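Local coordinates for transcriptional regulator, TetR family (PDB 2G7S), which probably binds operator DNA as a dimer and represses transcription, with release on binding a small-molecule ligand, as in other TetR-family regulators, at residues L20-G25 with T100-V105; W134-L139 with G152-N157; G167-A172 with A179-I184. One frame throughout, in Å; residues are numbered along the deposited sequence.

In the fold
The chain is mostly helical, without strands. Its three contacts follow one another in series. Contact 1 comes first. It joins the end of helix 6-24, in the TetR-type DNA-binding region, to the loop between helices 81-98 and 105-110 of the C-terminal region. Contacts 2 and 3 both use helix 154-173, which meets helix 118-144 near its start and helix 180-192 near its end. Contact 2 lies on the opposite side of the chain's centre from contact 1, with their centres about 27 Å apart. Contacts 1 and 3 touch through Phe103 and Cys104 against Met169, and both reach the second subunit. A TetR repressor would probably relay ligand binding to DNA across a junction like contact 1.

Contact 1 (L20-G25 with T100-V105); sequences LIIRGG and THPFCV
With chi1 at -69°, Ile22 sets CG2 anti to its backbone N and holds CG1 beside that N. An extended chi2 of 165° then carries CD1 out to the ring of His101. The two branches thus meet different parts of segment 100-105, a loop that runs into the first residue of helix 105-110 and curves around this one side chain. CD1 sits over one face of the imidazole in a CH-pi contact. Ile22 CD1 lies 3.8 Å from the centroid of the His101 ring, 22° off the normal, with the methyl displaced toward the rim near His101 CG. On the Val105 side, Ile22 CG1 lies 3.5 Å from Val105 CG2, and the two side chains cross at about a right angle. The other branch, Ile22 CG2, packs on Pro102 CD at 4.0 Å and on Phe103 CB at 3.9 Å. Ile22 CG2 also lies 3.6 Å from Phe103 O. Ile21 adds a looser touch, its CG2 being 4.4 Å from Val105 CG2.

Helix 6-24 belongs to the DNA-binding region of the TetR family, and the loop belongs to the C-terminal region, so this is an interdomain junction. His101 NE2 is hydrogen-bonded to Thr19 OG1, which ties the ring to the same helix and limits its rotation. Arg173 NH1, from helix 154-173, is hydrogen-bonded to Ile22 O.

No hydrogen bond joins the two segments directly. They meet by dispersion and one CH-pi contact, so the centre is apolar and the polar ties, to Thr19 and Arg173, lie at the margin.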
loop_
_atom_site.group_PDB
_atom_site.type_symbol
_atom_site.label_atom_id
_atom_site.label_comp_id
_atom_site.label_asym_id
_atom_site.label_seq_id
_atom_site.Cartn_x
_atom_site.Cartn_y
_atom_site.Cartn_z
ATOM N N LEU A 20 14.890 4.624 7.904
ATOM C CA LEU A 20 13.815 4.739 8.905
ATOM C C LEU A 20 12.438 4.889 8.232
ATOM O O LEU A 20 11.441 4.347 8.705
ATOM C CB LEU A 20 14.041 5.923 9.905
ATOM C CG LEU A 20 15.401 5.815 10.680
ATOM C CD1 LEU A 20 15.525 7.054 11.542
ATOM C CD2 LEU A 20 15.388 4.516 11.530
ATOM N N ILE A 21 12.373 5.696 7.156
ATOM C CA ILE A 21 11.101 5.954 6.535
ATOM C C ILE A 21 10.528 4.668 5.881
ATOM O O ILE A 21 9.274 4.492 5.822
ATOM C CB ILE A 21 11.200 7.132 5.569
ATOM C CG1 ILE A 21 10.000 8.013 5.578
ATOM C CG2 ILE A 21 11.858 6.745 4.281
ATOM C CD1 ILE A 21 10.181 9.371 4.871
ATOM N N ILE A 22 11.413 3.780 5.408
ATOM C CA ILE A 22 10.937 2.524 4.843
ATOM C C ILE A 22 10.335 1.593 5.881
ATOM O O ILE A 22 9.529 0.686 5.553
ATOM C CB ILE A 22 12.088 1.909 3.985
ATOM C CG1 ILE A 22 12.305 2.759 2.754
ATOM C CG2 ILE A 22 11.755 0.472 3.560
ATOM C CD1 ILE A 22 13.654 2.421 2.094
ATOM N N ARG A 23 10.676 1.794 7.149
ATOM C CA ARG A 23 10.053 0.988 8.185
ATOM C C ARG A 23 8.637 1.395 8.533
ATOM O O ARG A 23 7.805 0.564 8.892
ATOM C CB ARG A 23 10.893 0.981 9.461
ATOM C CG ARG A 23 12.200 0.170 9.309
ATOM C CD ARG A 23 13.266 0.689 10.225
ATOM N NE ARG A 23 12.858 1.025 11.591
ATOM C CZ ARG A 23 12.680 2.277 12.015
ATOM N NH1 ARG A 23 12.786 3.259 11.161
ATOM N NH2 ARG A 23 12.389 2.549 13.279
ATOM N N GLY A 24 8.372 2.701 8.522
ATOM C CA GLY A 24 7.082 3.175 9.066
ATOM C C GLY A 24 6.540 4.463 8.524
ATOM O O GLY A 24 5.605 4.934 9.145
ATOM N N GLY A 25 7.125 5.045 7.471
ATOM C CA GLY A 25 6.610 6.260 6.895
ATOM C C GLY A 25 7.044 7.540 7.610
ATOM O O GLY A 25 7.866 7.563 8.547
ATOM N N THR A 100 16.965 -4.731 3.795
ATOM C CA THR A 100 17.428 -3.434 4.277
ATOM C C THR A 100 16.365 -2.355 3.921
ATOM O O THR A 100 15.910 -1.589 4.814
ATOM C CB THR A 100 18.843 -3.177 3.704
ATOM O OG1 THR A 100 19.777 -4.036 4.387
ATOM C CG2 THR A 100 19.270 -1.707 3.819
ATOM N N HIS A 101 15.925 -2.367 2.645
ATOM C CA HIS A 101 14.952 -1.466 1.992
ATOM C C HIS A 101 13.890 -2.326 1.205
ATOM O O HIS A 101 13.805 -2.283 0.002
ATOM C CB HIS A 101 15.705 -0.590 0.982
ATOM C CG HIS A 101 16.622 0.456 1.603
ATOM N ND1 HIS A 101 17.284 1.396 0.839
ATOM C CD2 HIS A 101 16.866 0.789 2.900
ATOM C CE1 HIS A 101 17.983 2.194 1.632
ATOM N NE2 HIS A 101 17.763 1.837 2.889
ATOM N N PRO A 102 13.086 -3.145 1.912
ATOM C CA PRO A 102 12.151 -4.079 1.300
ATOM C C PRO A 102 10.816 -3.427 0.916
ATOM O O PRO A 102 9.839 -4.131 0.732
ATOM C CB PRO A 102 11.919 -5.127 2.405
ATOM C CG PRO A 102 11.929 -4.232 3.669
ATOM C CD PRO A 102 13.085 -3.269 3.399
ATOM N N PHE A 103 10.773 -2.108 0.788
ATOM C CA PHE A 103 9.526 -1.430 0.414
ATOM C C PHE A 103 9.941 -0.168 -0.345
ATOM O O PHE A 103 10.968 0.449 0.007
ATOM C CB PHE A 103 8.696 -1.067 1.650
ATOM C CG PHE A 103 7.175 -1.172 1.447
ATOM C CD1 PHE A 103 6.468 -2.261 1.888
ATOM C CD2 PHE A 103 6.480 -0.145 0.852
ATOM C CE1 PHE A 103 5.097 -2.363 1.746
ATOM C CE2 PHE A 103 5.099 -0.219 0.732
ATOM C CZ PHE A 103 4.420 -1.319 1.140
ATOM N N CYS A 104 9.154 0.239 -1.314
ATOM C CA CYS A 104 9.399 1.481 -2.039
ATOM C C CYS A 104 9.040 2.684 -1.116
ATOM O O CYS A 104 7.951 2.737 -0.552
ATOM C CB CYS A 104 8.513 1.452 -3.276
ATOM S SG CYS A 104 8.503 3.099 -4.124
ATOM N N VAL A 105 9.969 3.637 -0.970
ATOM C CA VAL A 105 9.721 4.838 -0.171
ATOM C C VAL A 105 8.469 5.540 -0.634
ATOM O O VAL A 105 7.686 6.040 0.189
ATOM C CB VAL A 105 10.959 5.785 -0.420
ATOM C CG1 VAL A 105 10.665 7.209 0.091
ATOM C CG2 VAL A 105 12.243 5.222 0.203
#

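Contact 2 (W134-L139 with G152-N157); sequences WLTAVL and GTARAN
An N-capped helix start packs against the later half of helix 118-144. Helix 154-173 begins just after Thr153, and its first turn rests on helix 118-144 at Thr136 and Leu139. The backbones come close, with the CA atoms of Thr136 and Arg155 only 4.9 Å apart. Thr136 CG2 lies 3.8 Å from Arg155 N, and Ala154, alongside, adds only a methyl. Ala154 CB lies 3.8 Å from Thr136 O and 4.0 Å from Leu139 CB. Leu139 CD1 lies 3.5 Å from Ala154 O and reaches on to Asn157 CB at 3.9 Å. Both helices belong to the C-terminal region, which in TetR regulators generally binds the ligand and forms the dimer.

The cap holds this first turn in shape. Thr153 OG1 accepts a hydrogen bond from Ala156 N at 3.0 Å. Thr153 O takes two bonds from Asn157, one from its backbone N and one from its side-chain ND2. The hydrogen bond from Asn157 ND2 to Thr153 O is nearly straight, 166° at the hydrogen, but ND2 stands above the carbonyl plane of Thr153, 47° out of it. That carbonyl lies close to the plane of the Asn157 amide. A further bond from Asn157 ND2 to Thr151 O fixes the rotation of the amide.

Arg155 points away overall, although its CB still touches Thr136. With CG anti to its backbone N, its chain bends at chi2 and chi3. The bends fold the chain back over Thr136, whose OG1 lies 3.4 Å from Arg155 CD and over one face of the guanidinium. That hydroxyl is hydrogen-bonded to Ser132 O, in its own helix. Arg155 NH1 makes a salt bridge with Asp133 OD1 and a hydrogen bond to Ser132 OG, tying the helix start to the preceding turn of helix 118-144.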
loop_
_atom_site.group_PDB
_atom_site.type_symbol
_atom_site.label_atom_id
_atom_site.label_comp_id
_atom_site.label_asym_id
_atom_site.label_seq_id
_atom_site.Cartn_x
_atom_site.Cartn_y
_atom_site.Cartn_z
ATOM N N TRP A 134 7.218 4.889 -17.464
ATOM C CA TRP A 134 8.220 3.895 -17.893
ATOM C C TRP A 134 7.574 2.581 -18.246
ATOM O O TRP A 134 7.865 1.989 -19.307
ATOM C CB TRP A 134 9.298 3.698 -16.788
ATOM C CG TRP A 134 10.369 2.725 -17.224
ATOM C CD1 TRP A 134 11.399 3.028 -18.096
ATOM C CD2 TRP A 134 10.544 1.340 -16.861
ATOM N NE1 TRP A 134 12.170 1.909 -18.313
ATOM C CE2 TRP A 134 11.676 0.865 -17.561
ATOM C CE3 TRP A 134 9.870 0.463 -16.032
ATOM C CZ2 TRP A 134 12.162 -0.444 -17.413
ATOM C CZ3 TRP A 134 10.373 -0.863 -15.896
ATOM C CH2 TRP A 134 11.481 -1.284 -16.616
ATOM N N LEU A 135 6.742 2.066 -17.360
ATOM C CA LEU A 135 6.083 0.773 -17.638
ATOM C C LEU A 135 5.241 0.874 -18.927
ATOM O O LEU A 135 5.156 -0.087 -19.695
ATOM C CB LEU A 135 5.164 0.407 -16.436
ATOM C CG LEU A 135 5.929 0.047 -15.167
ATOM C CD1 LEU A 135 4.922 0.024 -14.027
ATOM C CD2 LEU A 135 6.620 -1.348 -15.304
ATOM N N THR A 136 4.577 2.001 -19.119
ATOM C CA THR A 136 3.746 2.176 -20.318
ATOM C C THR A 136 4.626 2.061 -21.555
ATOM O O THR A 136 4.268 1.387 -22.521
ATOM C CB THR A 136 3.017 3.573 -20.292
ATOM O OG1 THR A 136 2.092 3.598 -19.199
ATOM C CG2 THR A 136 2.252 3.859 -21.621
ATOM N N ALA A 137 5.777 2.743 -21.534
ATOM C CA ALA A 137 6.688 2.687 -22.687
ATOM C C ALA A 137 7.237 1.271 -22.907
ATOM O O ALA A 137 7.360 0.852 -24.082
ATOM C CB ALA A 137 7.779 3.717 -22.548
ATOM N N VAL A 138 7.566 0.527 -21.850
ATOM C CA VAL A 138 8.053 -0.834 -22.017
ATOM C C VAL A 138 6.932 -1.666 -22.642
ATOM O O VAL A 138 7.190 -2.452 -23.611
ATOM C CB VAL A 138 8.410 -1.454 -20.660
ATOM C CG1 VAL A 138 8.757 -2.964 -20.815
ATOM C CG2 VAL A 138 9.586 -0.652 -20.055
ATOM N N LEU A 139 5.687 -1.545 -22.132
ATOM C CA LEU A 139 4.606 -2.343 -22.711
ATOM C C LEU A 139 4.379 -1.980 -24.216
ATOM O O LEU A 139 4.114 -2.854 -25.042
ATOM C CB LEU A 139 3.323 -2.134 -21.875
ATOM C CG LEU A 139 3.450 -2.789 -20.481
ATOM C CD1 LEU A 139 2.372 -2.207 -19.630
ATOM C CD2 LEU A 139 3.247 -4.302 -20.576
ATOM N N GLY A 152 -6.781 -4.047 -23.570
ATOM C CA GLY A 152 -6.763 -2.656 -23.124
ATOM C C GLY A 152 -5.450 -1.995 -23.511
ATOM O O GLY A 152 -4.596 -2.603 -24.132
ATOM N N THR A 153 -5.319 -0.734 -23.145
ATOM C CA THR A 153 -4.160 0.016 -23.621
ATOM C C THR A 153 -2.901 -0.295 -22.824
ATOM O O THR A 153 -2.950 -0.827 -21.695
ATOM C CB THR A 153 -4.442 1.508 -23.438
ATOM O OG1 THR A 153 -4.603 1.795 -22.068
ATOM C CG2 THR A 153 -5.736 1.921 -24.230
ATOM N N ALA A 154 -1.763 0.109 -23.364
ATOM C CA ALA A 154 -0.515 -0.049 -22.614
ATOM C C ALA A 154 -0.580 0.731 -21.309
ATOM O O ALA A 154 -0.154 0.198 -20.270
ATOM C CB ALA A 154 0.654 0.448 -23.444
ATOM N N ARG A 155 -1.086 1.970 -21.338
ATOM C CA ARG A 155 -1.152 2.732 -20.046
ATOM C C ARG A 155 -2.043 2.030 -19.031
ATOM O O ARG A 155 -1.703 1.945 -17.831
ATOM C CB ARG A 155 -1.722 4.132 -20.316
ATOM C CG ARG A 155 -2.014 4.944 -19.053
ATOM C CD ARG A 155 -0.741 5.323 -18.370
ATOM N NE ARG A 155 -0.100 6.408 -19.118
ATOM C CZ ARG A 155 1.028 7.039 -18.730
ATOM N NH1 ARG A 155 1.702 6.647 -17.626
ATOM N NH2 ARG A 155 1.489 8.064 -19.437
ATOM N N ALA A 156 -3.201 1.495 -19.463
ATOM C CA ALA A 156 -4.055 0.833 -18.467
ATOM C C ALA A 156 -3.372 -0.399 -17.884
ATOM O O ALA A 156 -3.460 -0.679 -16.664
ATOM C CB ALA A 156 -5.394 0.393 -19.103
ATOM N N ASN A 157 -2.629 -1.117 -18.728
ATOM C CA ASN A 157 -1.869 -2.263 -18.213
ATOM C C ASN A 157 -0.715 -1.832 -17.313
ATOM O O ASN A 157 -0.393 -2.555 -16.347
ATOM C CB ASN A 157 -1.381 -3.119 -19.362
ATOM C CG ASN A 157 -2.500 -4.036 -19.860
ATOM O OD1 ASN A 157 -2.696 -5.122 -19.322
ATOM N ND2 ASN A 157 -3.258 -3.563 -20.871
#

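Contact 3 (G167-A172 with A179-I184); sequences GAMLSA and ATFGAI
Segments 167-172 and 180-184 are helical and run roughly antiparallel, with 144° between their directions and 8.4 Å between their axes at closest approach. Small residues on 167-172, Ala168, Ser171 and Ala172, are consistent with this spacing. The CA atoms of Ala168 and Phe181 are 5.0 Å apart.

Ala168 CB fits between two larger groups, 3.6 Å from Phe181 CD1 and 3.7 Å from Ile184 CG2. Phe181 holds CG anti to its backbone N (chi1 -177°), which lays the ring beside the Met169 side chain. The two point the same way, and Met169, a selenomethionine, brings CG to 3.9 Å from Phe181 CE1. Met169 N lies at the edge of the ring, near its plane. Thr180 turns its methyl inward, with CG2 3.7 Å from Ser171 CB. Its hydroxyl is hydrogen-bonded mainly to Asp177 OD2, with Gly176 O also within bonding reach, in the turn joining the helices. Ile184 CD1 meets Ser171 CB at 3.9 Å.

Helix 81-98 covers the Phe181 ring through Ile89, Glu93 and Ile96, and touches Met169 through Trp92. Ser171 packs on Phe128 and Ile184 on Ala163, both of the second subunit, which places this helix pair at the dimer interface.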
loop_
_atom_site.group_PDB
_atom_site.type_symbol
_atom_site.label_atom_id
_atom_site.label_comp_id
_atom_site.label_asym_id
_atom_site.label_seq_id
_atom_site.Cartn_x
_atom_site.Cartn_y
_atom_site.Cartn_z
ATOM N N GLY A 167 0.844 -3.552 -4.335
ATOM C CA GLY A 167 0.038 -4.382 -3.475
ATOM C C GLY A 167 0.833 -5.623 -3.070
ATOM O O GLY A 167 0.577 -6.189 -1.976
ATOM N N ALA A 168 1.700 -6.143 -3.949
ATOM C CA ALA A 168 2.487 -7.335 -3.626
ATOM C C ALA A 168 3.551 -7.023 -2.557
ATOM O O ALA A 168 3.806 -7.867 -1.682
ATOM C CB ALA A 168 3.151 -7.851 -4.904
HETATM N N MSE A 169 4.189 -5.833 -2.633
HETATM C CA MSE A 169 5.098 -5.406 -1.585
HETATM C C MSE A 169 4.340 -5.420 -0.244
HETATM O O MSE A 169 4.936 -5.754 0.843
HETATM C CB MSE A 169 5.575 -3.890 -1.840
HETATM C CG MSE A 169 6.549 -3.728 -2.856
HETATM SE SE MSE A 169 6.615 -1.721 -2.921
HETATM C CE MSE A 169 7.863 -1.971 -4.714
ATOM N N LEU A 170 3.104 -4.945 -0.263
ATOM C CA LEU A 170 2.331 -4.829 0.954
ATOM C C LEU A 170 2.031 -6.220 1.501
ATOM O O LEU A 170 2.192 -6.496 2.703
ATOM C CB LEU A 170 1.008 -4.088 0.647
ATOM C CG LEU A 170 0.215 -3.712 1.871
ATOM C CD1 LEU A 170 0.940 -2.616 2.664
ATOM C CD2 LEU A 170 -1.179 -3.250 1.483
ATOM N N SER A 171 1.586 -7.155 0.628
ATOM C CA SER A 171 1.320 -8.535 1.119
ATOM C C SER A 171 2.590 -9.190 1.640
ATOM O O SER A 171 2.512 -9.903 2.641
ATOM C CB SER A 171 0.666 -9.419 0.042
ATOM O OG SER A 171 -0.715 -9.006 -0.061
ATOM N N ALA A 172 3.746 -8.930 0.994
ATOM C CA ALA A 172 5.008 -9.561 1.496
ATOM C C ALA A 172 5.303 -9.028 2.919
ATOM O O ALA A 172 5.718 -9.807 3.799
ATOM C CB ALA A 172 6.126 -9.262 0.547
ATOM N N ALA A 179 8.320 -15.401 -0.966
ATOM C CA ALA A 179 7.817 -15.824 -2.275
ATOM C C ALA A 179 6.577 -15.063 -2.652
ATOM O O ALA A 179 6.241 -15.112 -3.796
ATOM C CB ALA A 179 7.439 -17.320 -2.250
ATOM N N THR A 180 5.925 -14.357 -1.721
ATOM C CA THR A 180 4.686 -13.646 -2.053
ATOM C C THR A 180 4.837 -12.671 -3.207
ATOM O O THR A 180 3.940 -12.563 -4.057
ATOM C CB THR A 180 4.241 -12.902 -0.766
ATOM O OG1 THR A 180 3.799 -13.921 0.132
ATOM C CG2 THR A 180 3.190 -11.970 -0.983
ATOM N N PHE A 181 5.930 -11.905 -3.217
ATOM C CA PHE A 181 6.016 -10.832 -4.206
ATOM C C PHE A 181 6.002 -11.395 -5.624
ATOM O O PHE A 181 5.195 -10.937 -6.483
ATOM C CB PHE A 181 7.272 -9.980 -3.978
ATOM C CG PHE A 181 7.379 -8.802 -4.926
ATOM C CD1 PHE A 181 6.721 -7.608 -4.670
ATOM C CD2 PHE A 181 8.115 -8.908 -6.080
ATOM C CE1 PHE A 181 6.805 -6.528 -5.588
ATOM C CE2 PHE A 181 8.203 -7.866 -6.990
ATOM C CZ PHE A 181 7.551 -6.665 -6.750
ATOM N N GLY A 182 6.799 -12.437 -5.881
ATOM C CA GLY A 182 6.777 -13.050 -7.192
ATOM C C GLY A 182 5.480 -13.796 -7.491
ATOM O O GLY A 182 4.974 -13.817 -8.618
ATOM N N ALA A 183 4.921 -14.443 -6.455
ATOM C CA ALA A 183 3.698 -15.215 -6.677
ATOM C C ALA A 183 2.548 -14.322 -7.111
ATOM O O ALA A 183 1.594 -14.787 -7.794
ATOM C CB ALA A 183 3.296 -15.921 -5.392
ATOM N N ILE A 184 2.593 -13.048 -6.721
ATOM C CA ILE A 184 1.520 -12.141 -7.104
ATOM C C ILE A 184 1.837 -11.448 -8.440
ATOM O O ILE A 184 0.873 -11.246 -9.248
ATOM C CB ILE A 184 1.294 -11.094 -5.997
ATOM C CG1 ILE A 184 0.655 -11.794 -4.797
ATOM C CG2 ILE A 184 0.451 -9.902 -6.464
ATOM C CD1 ILE A 184 0.710 -10.958 -3.537
#